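Long-range contacts in nonstructural protein 2 (Human rotavirus C, PDB 2GU0), which probably binds single-stranded RNA, hydrolyses nucleoside and RNA 5'-triphosphates and unwinds helices as a homooctamer, serving genome replication and packaging in viral factories: residues A[166-171]-A[182-187]; A[186-191]-A[219-224]; A[111-116]-A[172-177]. One frame throughout, in Å; residues are numbered along the deposited sequence.

Interaction 1 (A[166-171]-A[182-187]); sequences ITKLDY and DEYKIT
Glu183 faces Leu169 in an antiparallel hydrogen-bonded pair held by Leu169 N to Glu183 O, 3.1 Å, with the donor 36° out of the carbonyl plane. Its OE1 lies near the plane of the Tyr171 ring, at the edge by CE1 (3.6 Å), and is salt-bridged to Arg224 on the next strand. Tyr184 turns to the other face, where its ring crosses Lys168. There the lysine chain bends at its last two torsions, chi3 -82° and chi4 -61°, folding NZ back to a weak 3.3 Å bond with Tyr184 OH, while Tyr184 CB packs on Ile166 CG2. The two strands form the hairpin 164-170/182-188 of the five-stranded antiparallel sheet in the C-terminal half, assigned to the HIT clan. At Lys185 the pairing is reciprocal: Lys185 N gives a 2.8 Å bond to Thr167 O, in the carbonyl plane, and Lys185 O accepts from Thr167 N at 3.0 Å. The Leu169 and Lys185 side chains cross, with Leu169 CD1 3.7 Å from Lys185 CB; beyond this Lys185 NZ, of a predicted ATP-binding residue, reaches salt bridges with Glu153 and Glu147. Ile186 returns to the face of Tyr184, its CG1 4.4 Å from CG1 of Ile166.

Interaction 2 (A[186-191]-A[219-224]); sequences ITINTK and GKRHWR
Ile186 and Trp223 form an antiparallel hydrogen-bonded pair: Ile186 N reaches Trp223 O at 2.7 Å, and Trp223 N returns to Ile186 O at 2.8 Å, nearly straight at 175°. Two isoleucines meet neighbouring atoms of the benzene part of the indole: Ile186 CG2 packs 3.8 Å from Trp223 CE3, and Ile188 CG2 lies in the ring plane, at the edge, 3.8 Å from Trp223 CZ3. The same Ile188 serves a second flat group. With CG1 set between the backbone N and the carbonyl carbon (chi1 51°), its CD1 comes over one face of the Arg221 guanidinium, 3.4 Å from Arg221 NH2. Lys191 flanks that group through aliphatic carbons, its CB 3.6 Å from Arg221 NH1. On the other side of the sheet Thr187 CG2 touches only the CB of His222 (4.2 Å), so the imidazole of this predicted NTPase and RTPase active-site residue is not gripped by strand 186-188. Further out, Thr149 and Thr152 bond to Thr187 OG1, and Phe261 meets Trp223 edge-to-face. In the sheet, strand 182-188 is flanked by 164-170 and 222-227, with 213-216 beyond the latter; Phe202 of helix 196-209 packs on Ile186.

Interaction 3 (A[111-116]-A[172-177]); sequences LENLLC and SNHKLL
Glu112, reaching out from helix 108-119, accepts two successive backbone N-H groups of the loop 172-177. OE1 takes Leu176 N at 3.1 Å through its syn lone pair; OE2 takes Lys175 N at 3.2 Å, also on the syn side but 32° out of the carboxylate plane. Gln75 NE2 is a further donor to OE2, so this buried carboxylate is served by at least three N-H groups, none of these three from a cationic side chain. The chain gets there with CG opposite the backbone N (chi1 160°) and a bend at chi2. That course lays it over His174: CG stands above the ring centre, a CH-pi contact of 3.4 Å to the centroid, and the carboxylate is stacked on the imidazole with planes 9° apart. His174 NE2 in turn gives a weak bond to Asn113 OD1 (3.2 Å) at the ring edge, amide and ring being turned 77° from each other. The other end of that amide, Asn113 ND2, donates to Glu153, and the ring of Tyr171 also meets His174. The two backbone bonds to one carboxylate tie the loop to the helix in a fixed direction, and with Gln75 as a third donor they would probably favour the ionised form of Glu112.

In the fold
Interactions 1 and 2 are neighbouring joints of one antiparallel sheet, centres 12 Å apart, with strand 182-188 in the middle and Ile186 and Thr187 common to both. They also touch where Lys185 CG packs on Trp223 O and Leu169 CD1 on the Arg224 guanidinium. Interaction 3 binds helix 108-119, from the N-terminal half, to the loop joining the two strands of interaction 1; the centres of interactions 1 and 3 are 13 Å apart, and Asn113 packs on Leu169 and Tyr171. Along the chain, segments of 3 and 1 alternate, whereas interaction 2 follows interaction 3 in series. The N- and C-terminal halves thus meet beside predicted nucleotide-binding residues, to which each half contributes.

Interaction 1 (A[166-171]-A[182-187])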
loop_
_atom_site.group_PDB
_atom_site.type_symbol
_atom_site.label_atom_id
_atom_site.label_comp_id
_atom_site.label_asym_id
_atom_site.label_seq_id
_atom_site.Cartn_x
_atom_site.Cartn_y
_atom_site.Cartn_z
ATOM N N ILE A 166 33.820 -16.268 -16.002
ATOM C CA ILE A 166 33.230 -15.208 -16.813
ATOM C C ILE A 166 32.145 -14.515 -15.993
ATOM O O ILE A 166 31.244 -15.161 -15.480
ATOM C CB ILE A 166 32.602 -15.758 -18.113
ATOM C CG1 ILE A 166 33.653 -16.467 -18.952
ATOM C CG2 ILE A 166 32.034 -14.619 -18.936
ATOM C CD1 ILE A 166 33.113 -16.964 -20.271
ATOM N N THR A 167 32.237 -13.201 -15.856
ATOM C CA THR A 167 31.251 -12.445 -15.090
ATOM C C THR A 167 30.585 -11.396 -15.957
ATOM O O THR A 167 31.227 -10.801 -16.814
ATOM C CB THR A 167 31.904 -11.747 -13.908
ATOM O OG1 THR A 167 33.099 -11.101 -14.353
ATOM C CG2 THR A 167 32.236 -12.756 -12.808
ATOM N N LYS A 168 29.297 -11.162 -15.739
ATOM C CA LYS A 168 28.580 -10.182 -16.543
ATOM C C LYS A 168 28.712 -8.735 -16.063
ATOM O O LYS A 168 28.441 -8.426 -14.909
ATOM C CB LYS A 168 27.100 -10.563 -16.638
ATOM C CG LYS A 168 26.210 -9.436 -17.110
ATOM C CD LYS A 168 24.791 -9.906 -17.319
ATOM C CE LYS A 168 24.629 -10.570 -18.666
ATOM N NZ LYS A 168 24.941 -9.606 -19.763
ATOM N N LEU A 169 29.137 -7.861 -16.969
ATOM C CA LEU A 169 29.295 -6.440 -16.683
ATOM C C LEU A 169 28.069 -5.747 -17.254
ATOM O O LEU A 169 27.955 -5.521 -18.469
ATOM C CB LEU A 169 30.579 -5.901 -17.325
ATOM C CG LEU A 169 31.830 -6.474 -16.654
ATOM C CD1 LEU A 169 33.103 -6.027 -17.344
ATOM C CD2 LEU A 169 31.828 -6.033 -15.213
ATOM N N ASP A 170 27.141 -5.438 -16.358
ATOM C CA ASP A 170 25.894 -4.806 -16.728
ATOM C C ASP A 170 25.838 -3.448 -16.074
ATOM O O ASP A 170 25.602 -3.336 -14.877
ATOM C CB ASP A 170 24.722 -5.653 -16.243
ATOM C CG ASP A 170 23.414 -5.245 -16.874
ATOM O OD1 ASP A 170 22.362 -5.733 -16.405
ATOM O OD2 ASP A 170 23.439 -4.446 -17.841
ATOM N N TYR A 171 26.051 -2.414 -16.872
ATOM C CA TYR A 171 26.047 -1.058 -16.375
ATOM C C TYR A 171 24.680 -0.442 -16.560
ATOM O O TYR A 171 24.342 0.545 -15.916
ATOM C CB TYR A 171 27.110 -0.261 -17.124
ATOM C CG TYR A 171 28.492 -0.842 -16.935
ATOM C CD1 TYR A 171 29.312 -1.129 -18.019
ATOM C CD2 TYR A 171 28.968 -1.124 -15.660
ATOM C CE1 TYR A 171 30.583 -1.688 -17.827
ATOM C CE2 TYR A 171 30.227 -1.677 -15.454
ATOM C CZ TYR A 171 31.029 -1.956 -16.535
ATOM O OH TYR A 171 32.277 -2.485 -16.309
ATOM N N ASP A 182 27.305 -3.893 -23.781
ATOM C CA ASP A 182 27.027 -5.305 -23.526
ATOM C C ASP A 182 28.393 -5.983 -23.385
ATOM O O ASP A 182 29.031 -6.324 -24.379
ATOM C CB ASP A 182 26.255 -5.873 -24.732
ATOM C CG ASP A 182 25.711 -7.277 -24.498
ATOM O OD1 ASP A 182 26.500 -8.234 -24.355
ATOM O OD2 ASP A 182 24.475 -7.427 -24.468
ATOM N N GLU A 183 28.854 -6.171 -22.156
ATOM C CA GLU A 183 30.157 -6.785 -21.957
ATOM C C GLU A 183 30.188 -7.843 -20.865
ATOM O O GLU A 183 29.282 -7.931 -20.050
ATOM C CB GLU A 183 31.183 -5.716 -21.589
ATOM C CG GLU A 183 31.172 -4.487 -22.463
ATOM C CD GLU A 183 32.150 -3.438 -21.978
ATOM O OE1 GLU A 183 31.938 -2.914 -20.873
ATOM O OE2 GLU A 183 33.134 -3.136 -22.684
ATOM N N TYR A 184 31.250 -8.641 -20.872
ATOM C CA TYR A 184 31.493 -9.663 -19.861
ATOM C C TYR A 184 32.981 -9.575 -19.568
ATOM O O TYR A 184 33.735 -8.985 -20.346
ATOM C CB TYR A 184 31.176 -11.068 -20.372
ATOM C CG TYR A 184 29.745 -11.268 -20.776
ATOM C CD1 TYR A 184 29.279 -10.768 -21.988
ATOM C CD2 TYR A 184 28.857 -11.965 -19.963
ATOM C CE1 TYR A 184 27.964 -10.960 -22.387
ATOM C CE2 TYR A 184 27.541 -12.164 -20.351
ATOM C CZ TYR A 184 27.105 -11.657 -21.567
ATOM O OH TYR A 184 25.818 -11.837 -21.994
ATOM N N LYS A 185 33.414 -10.154 -18.456
ATOM C CA LYS A 185 34.831 -10.118 -18.121
ATOM C C LYS A 185 35.385 -11.498 -17.768
ATOM O O LYS A 185 34.788 -12.246 -16.992
ATOM C CB LYS A 185 35.083 -9.149 -16.964
ATOM C CG LYS A 185 36.564 -8.919 -16.689
ATOM C CD LYS A 185 36.825 -7.978 -15.514
ATOM C CE LYS A 185 36.468 -6.544 -15.836
ATOM N NZ LYS A 185 36.858 -5.637 -14.728
ATOM N N ILE A 186 36.535 -11.823 -18.353
ATOM C CA ILE A 186 37.222 -13.088 -18.115
ATOM C C ILE A 186 38.392 -12.811 -17.184
ATOM O O ILE A 186 39.214 -11.954 -17.466
ATOM C CB ILE A 186 37.810 -13.633 -19.412
ATOM C CG1 ILE A 186 36.735 -13.710 -20.489
ATOM C CG2 ILE A 186 38.423 -14.986 -19.172
ATOM C CD1 ILE A 186 37.301 -14.082 -21.837
ATOM N N THR A 187 38.483 -13.521 -16.073
ATOM C CA THR A 187 39.599 -13.303 -15.157
ATOM C C THR A 187 40.116 -14.657 -14.740
ATOM O O THR A 187 39.328 -15.573 -14.586
ATOM C CB THR A 187 39.162 -12.529 -13.883
ATOM O OG1 THR A 187 38.208 -13.304 -13.152
ATOM C CG2 THR A 187 38.533 -11.211 -14.249
#

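Interaction 2 (A[186-191]-A[219-224])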
loop_
_atom_site.group_PDB
_atom_site.type_symbol
_atom_site.label_atom_id
_atom_site.label_comp_id
_atom_site.label_asym_id
_atom_site.label_seq_id
_atom_site.Cartn_x
_atom_site.Cartn_y
_atom_site.Cartn_z
ATOM N N ILE A 186 36.535 -11.823 -18.353
ATOM C CA ILE A 186 37.222 -13.088 -18.115
ATOM C C ILE A 186 38.392 -12.811 -17.184
ATOM O O ILE A 186 39.214 -11.954 -17.466
ATOM C CB ILE A 186 37.810 -13.633 -19.412
ATOM C CG1 ILE A 186 36.735 -13.710 -20.489
ATOM C CG2 ILE A 186 38.423 -14.986 -19.172
ATOM C CD1 ILE A 186 37.301 -14.082 -21.837
ATOM N N THR A 187 38.483 -13.521 -16.073
ATOM C CA THR A 187 39.599 -13.303 -15.157
ATOM C C THR A 187 40.116 -14.657 -14.740
ATOM O O THR A 187 39.328 -15.573 -14.586
ATOM C CB THR A 187 39.162 -12.529 -13.883
ATOM O OG1 THR A 187 38.208 -13.304 -13.152
ATOM C CG2 THR A 187 38.533 -11.211 -14.249
ATOM N N ILE A 188 41.427 -14.801 -14.575
ATOM C CA ILE A 188 41.989 -16.086 -14.142
ATOM C C ILE A 188 41.793 -16.222 -12.634
ATOM O O ILE A 188 41.811 -15.227 -11.903
ATOM C CB ILE A 188 43.498 -16.203 -14.464
ATOM C CG1 ILE A 188 44.245 -14.973 -13.937
ATOM C CG2 ILE A 188 43.697 -16.388 -15.955
ATOM C CD1 ILE A 188 45.695 -14.891 -14.373
ATOM N N ASN A 189 41.608 -17.445 -12.159
ATOM C CA ASN A 189 41.392 -17.639 -10.735
ATOM C C ASN A 189 42.691 -17.638 -9.944
ATOM O O ASN A 189 42.683 -17.447 -8.731
ATOM C CB ASN A 189 40.630 -18.945 -10.491
ATOM C CG ASN A 189 39.380 -19.060 -11.354
ATOM O OD1 ASN A 189 38.649 -18.095 -11.525
ATOM N ND2 ASN A 189 39.133 -20.250 -11.895
ATOM N N THR A 190 43.801 -17.836 -10.648
ATOM C CA THR A 190 45.132 -17.898 -10.049
ATOM C C THR A 190 46.188 -17.514 -11.075
ATOM O O THR A 190 46.047 -17.819 -12.259
ATOM C CB THR A 190 45.439 -19.318 -9.583
ATOM O OG1 THR A 190 44.688 -19.606 -8.404
ATOM C CG2 THR A 190 46.909 -19.485 -9.308
ATOM N N LYS A 191 47.255 -16.864 -10.620
ATOM C CA LYS A 191 48.328 -16.452 -11.518
ATOM C C LYS A 191 49.165 -17.641 -11.980
ATOM O O LYS A 191 50.291 -17.458 -12.448
ATOM C CB LYS A 191 49.248 -15.435 -10.834
ATOM C CG LYS A 191 48.654 -14.044 -10.613
ATOM C CD LYS A 191 49.658 -13.139 -9.888
ATOM C CE LYS A 191 49.161 -11.706 -9.761
ATOM N NZ LYS A 191 50.189 -10.804 -9.168
ATOM N N GLY A 219 46.069 -4.970 -22.004
ATOM C CA GLY A 219 47.437 -5.087 -21.533
ATOM C C GLY A 219 47.637 -5.893 -20.262
ATOM O O GLY A 219 48.670 -6.541 -20.098
ATOM N N LYS A 220 46.663 -5.860 -19.357
ATOM C CA LYS A 220 46.766 -6.597 -18.101
ATOM C C LYS A 220 46.451 -8.080 -18.292
ATOM O O LYS A 220 46.320 -8.548 -19.419
ATOM C CB LYS A 220 45.805 -6.002 -17.087
ATOM C CG LYS A 220 45.856 -4.488 -17.005
ATOM C CD LYS A 220 47.203 -4.005 -16.520
ATOM C CE LYS A 220 47.120 -2.551 -16.090
ATOM N NZ LYS A 220 46.253 -2.373 -14.892
ATOM N N ARG A 221 46.337 -8.825 -17.195
ATOM C CA ARG A 221 46.021 -10.247 -17.300
ATOM C C ARG A 221 44.562 -10.558 -16.970
ATOM O O ARG A 221 44.268 -11.362 -16.085
ATOM C CB ARG A 221 46.935 -11.080 -16.402
ATOM C CG ARG A 221 48.386 -11.112 -16.848
ATOM C CD ARG A 221 49.226 -11.925 -15.874
ATOM N NE ARG A 221 48.887 -13.342 -15.931
ATOM C CZ ARG A 221 49.257 -14.241 -15.024
ATOM N NH1 ARG A 221 49.983 -13.876 -13.973
ATOM N NH2 ARG A 221 48.906 -15.512 -15.177
ATOM N N HIS A 222 43.658 -9.886 -17.670
ATOM C CA HIS A 222 42.226 -10.098 -17.531
ATOM C C HIS A 222 41.657 -9.667 -18.877
ATOM O O HIS A 222 42.278 -8.885 -19.594
ATOM C CB HIS A 222 41.633 -9.310 -16.341
ATOM C CG HIS A 222 41.407 -7.853 -16.599
ATOM N ND1 HIS A 222 42.164 -6.868 -16.001
ATOM C CD2 HIS A 222 40.473 -7.210 -17.341
ATOM C CE1 HIS A 222 41.702 -5.682 -16.361
ATOM N NE2 HIS A 222 40.675 -5.861 -17.172
ATOM N N TRP A 223 40.490 -10.180 -19.237
ATOM C CA TRP A 223 39.937 -9.882 -20.551
ATOM C C TRP A 223 38.487 -9.440 -20.607
ATOM O O TRP A 223 37.671 -9.788 -19.757
ATOM C CB TRP A 223 40.141 -11.110 -21.442
ATOM C CG TRP A 223 41.552 -11.575 -21.424
ATOM C CD1 TRP A 223 42.544 -11.196 -22.269
ATOM C CD2 TRP A 223 42.164 -12.406 -20.436
ATOM N NE1 TRP A 223 43.740 -11.731 -21.870
ATOM C CE2 TRP A 223 43.537 -12.480 -20.745
ATOM C CE3 TRP A 223 41.686 -13.091 -19.312
ATOM C CZ2 TRP A 223 44.446 -13.210 -19.971
ATOM C CZ3 TRP A 223 42.589 -13.820 -18.536
ATOM C CH2 TRP A 223 43.959 -13.872 -18.872
ATOM N N ARG A 224 38.169 -8.667 -21.636
ATOM C CA ARG A 224 36.815 -8.180 -21.814
ATOM C C ARG A 224 36.196 -8.712 -23.113
ATOM O O ARG A 224 36.770 -8.575 -24.188
ATOM C CB ARG A 224 36.813 -6.641 -21.800
ATOM C CG ARG A 224 35.422 -6.025 -21.668
ATOM C CD ARG A 224 35.473 -4.536 -21.350
ATOM N NE ARG A 224 35.990 -4.286 -20.009
ATOM C CZ ARG A 224 35.323 -3.644 -19.047
ATOM N NH1 ARG A 224 34.095 -3.180 -19.268
ATOM N NH2 ARG A 224 35.900 -3.451 -17.862
#

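Interaction 3 (A[111-116]-A[172-177])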
loop_
_atom_site.group_PDB
_atom_site.type_symbol
_atom_site.label_atom_id
_atom_site.label_comp_id
_atom_site.label_asym_id
_atom_site.label_seq_id
_atom_site.Cartn_x
_atom_site.Cartn_y
_atom_site.Cartn_z
ATOM N N LEU A 111 33.842 0.454 -9.510
ATOM C CA LEU A 111 33.606 0.586 -8.073
ATOM C C LEU A 111 32.152 0.354 -7.737
ATOM O O LEU A 111 31.832 -0.237 -6.697
ATOM C CB LEU A 111 34.015 1.969 -7.572
ATOM C CG LEU A 111 35.518 2.216 -7.544
ATOM C CD1 LEU A 111 35.792 3.663 -7.235
ATOM C CD2 LEU A 111 36.153 1.305 -6.508
ATOM N N GLU A 112 31.267 0.828 -8.611
ATOM C CA GLU A 112 29.847 0.661 -8.372
ATOM C C GLU A 112 29.534 -0.819 -8.321
ATOM O O GLU A 112 28.661 -1.242 -7.574
ATOM C CB GLU A 112 29.020 1.361 -9.452
ATOM C CG GLU A 112 27.591 0.848 -9.553
ATOM C CD GLU A 112 26.535 1.941 -9.525
ATOM O OE1 GLU A 112 26.793 3.046 -10.036
ATOM O OE2 GLU A 112 25.430 1.683 -9.009
ATOM N N ASN A 113 30.243 -1.623 -9.101
ATOM C CA ASN A 113 29.980 -3.049 -9.045
ATOM C C ASN A 113 30.556 -3.637 -7.770
ATOM O O ASN A 113 29.921 -4.490 -7.148
ATOM C CB ASN A 113 30.534 -3.773 -10.270
ATOM C CG ASN A 113 29.508 -3.901 -11.370
ATOM O OD1 ASN A 113 28.307 -3.971 -11.101
ATOM N ND2 ASN A 113 29.967 -3.955 -12.613
ATOM N N LEU A 114 31.743 -3.183 -7.364
ATOM C CA LEU A 114 32.322 -3.699 -6.126
ATOM C C LEU A 114 31.349 -3.473 -4.968
ATOM O O LEU A 114 31.221 -4.329 -4.097
ATOM C CB LEU A 114 33.665 -3.042 -5.819
ATOM C CG LEU A 114 34.862 -3.486 -6.670
ATOM C CD1 LEU A 114 36.068 -2.646 -6.320
ATOM C CD2 LEU A 114 35.165 -4.935 -6.433
ATOM N N LEU A 115 30.658 -2.332 -4.967
ATOM C CA LEU A 115 29.677 -2.031 -3.920
ATOM C C LEU A 115 28.636 -3.138 -3.803
ATOM O O LEU A 115 28.242 -3.513 -2.699
ATOM C CB LEU A 115 28.937 -0.724 -4.203
ATOM C CG LEU A 115 29.627 0.614 -3.964
ATOM C CD1 LEU A 115 28.656 1.730 -4.332
ATOM C CD2 LEU A 115 30.060 0.725 -2.515
ATOM N N CYS A 116 28.182 -3.651 -4.943
ATOM C CA CYS A 116 27.198 -4.721 -4.951
ATOM C C CYS A 116 27.815 -5.988 -4.401
ATOM O O CYS A 116 27.189 -6.699 -3.624
ATOM C CB CYS A 116 26.678 -4.963 -6.370
ATOM S SG CYS A 116 25.719 -3.558 -7.029
ATOM N N SER A 172 23.885 -1.049 -17.430
ATOM C CA SER A 172 22.551 -0.557 -17.733
ATOM C C SER A 172 21.727 -0.126 -16.519
ATOM O O SER A 172 20.891 0.769 -16.637
ATOM C CB SER A 172 21.774 -1.615 -18.515
ATOM O OG SER A 172 21.234 -2.589 -17.641
ATOM N N ASN A 173 21.952 -0.738 -15.357
ATOM C CA ASN A 173 21.173 -0.371 -14.170
ATOM C C ASN A 173 21.893 0.404 -13.066
ATOM O O ASN A 173 21.341 0.603 -11.987
ATOM C CB ASN A 173 20.535 -1.619 -13.556
ATOM C CG ASN A 173 19.321 -2.093 -14.335
ATOM O OD1 ASN A 173 18.356 -1.341 -14.518
ATOM N ND2 ASN A 173 19.360 -3.346 -14.798
ATOM N N HIS A 174 23.119 0.837 -13.330
ATOM C CA HIS A 174 23.880 1.593 -12.346
ATOM C C HIS A 174 23.232 2.931 -12.019
ATOM O O HIS A 174 22.670 3.578 -12.901
ATOM C CB HIS A 174 25.284 1.846 -12.869
ATOM C CG HIS A 174 26.182 0.660 -12.767
ATOM N ND1 HIS A 174 27.519 0.713 -13.084
ATOM C CD2 HIS A 174 25.945 -0.598 -12.332
ATOM C CE1 HIS A 174 28.070 -0.461 -12.838
ATOM N NE2 HIS A 174 27.136 -1.274 -12.382
ATOM N N LYS A 175 23.310 3.354 -10.759
ATOM C CA LYS A 175 22.740 4.642 -10.390
ATOM C C LYS A 175 23.738 5.799 -10.606
ATOM O O LYS A 175 23.337 6.943 -10.808
ATOM C CB LYS A 175 22.239 4.622 -8.938
ATOM C CG LYS A 175 20.799 4.126 -8.786
ATOM C CD LYS A 175 20.173 4.505 -7.414
ATOM C CE LYS A 175 19.682 5.978 -7.309
ATOM N NZ LYS A 175 19.177 6.330 -5.935
ATOM N N LEU A 176 25.036 5.499 -10.593
ATOM C CA LEU A 176 26.053 6.531 -10.781
ATOM C C LEU A 176 26.234 6.983 -12.227
ATOM O O LEU A 176 25.919 8.120 -12.561
ATOM C CB LEU A 176 27.397 6.071 -10.199
ATOM C CG LEU A 176 27.478 6.016 -8.668
ATOM C CD1 LEU A 176 28.886 5.644 -8.231
ATOM C CD2 LEU A 176 27.101 7.372 -8.093
ATOM N N LEU A 177 26.736 6.102 -13.083
ATOM C CA LEU A 177 26.943 6.442 -14.483
ATOM C C LEU A 177 26.395 5.349 -15.377
ATOM O O LEU A 177 27.151 4.536 -15.908
ATOM C CB LEU A 177 28.425 6.625 -14.764
ATOM C CG LEU A 177 29.146 7.649 -13.887
ATOM C CD1 LEU A 177 30.648 7.568 -14.142
ATOM C CD2 LEU A 177 28.628 9.051 -14.183
#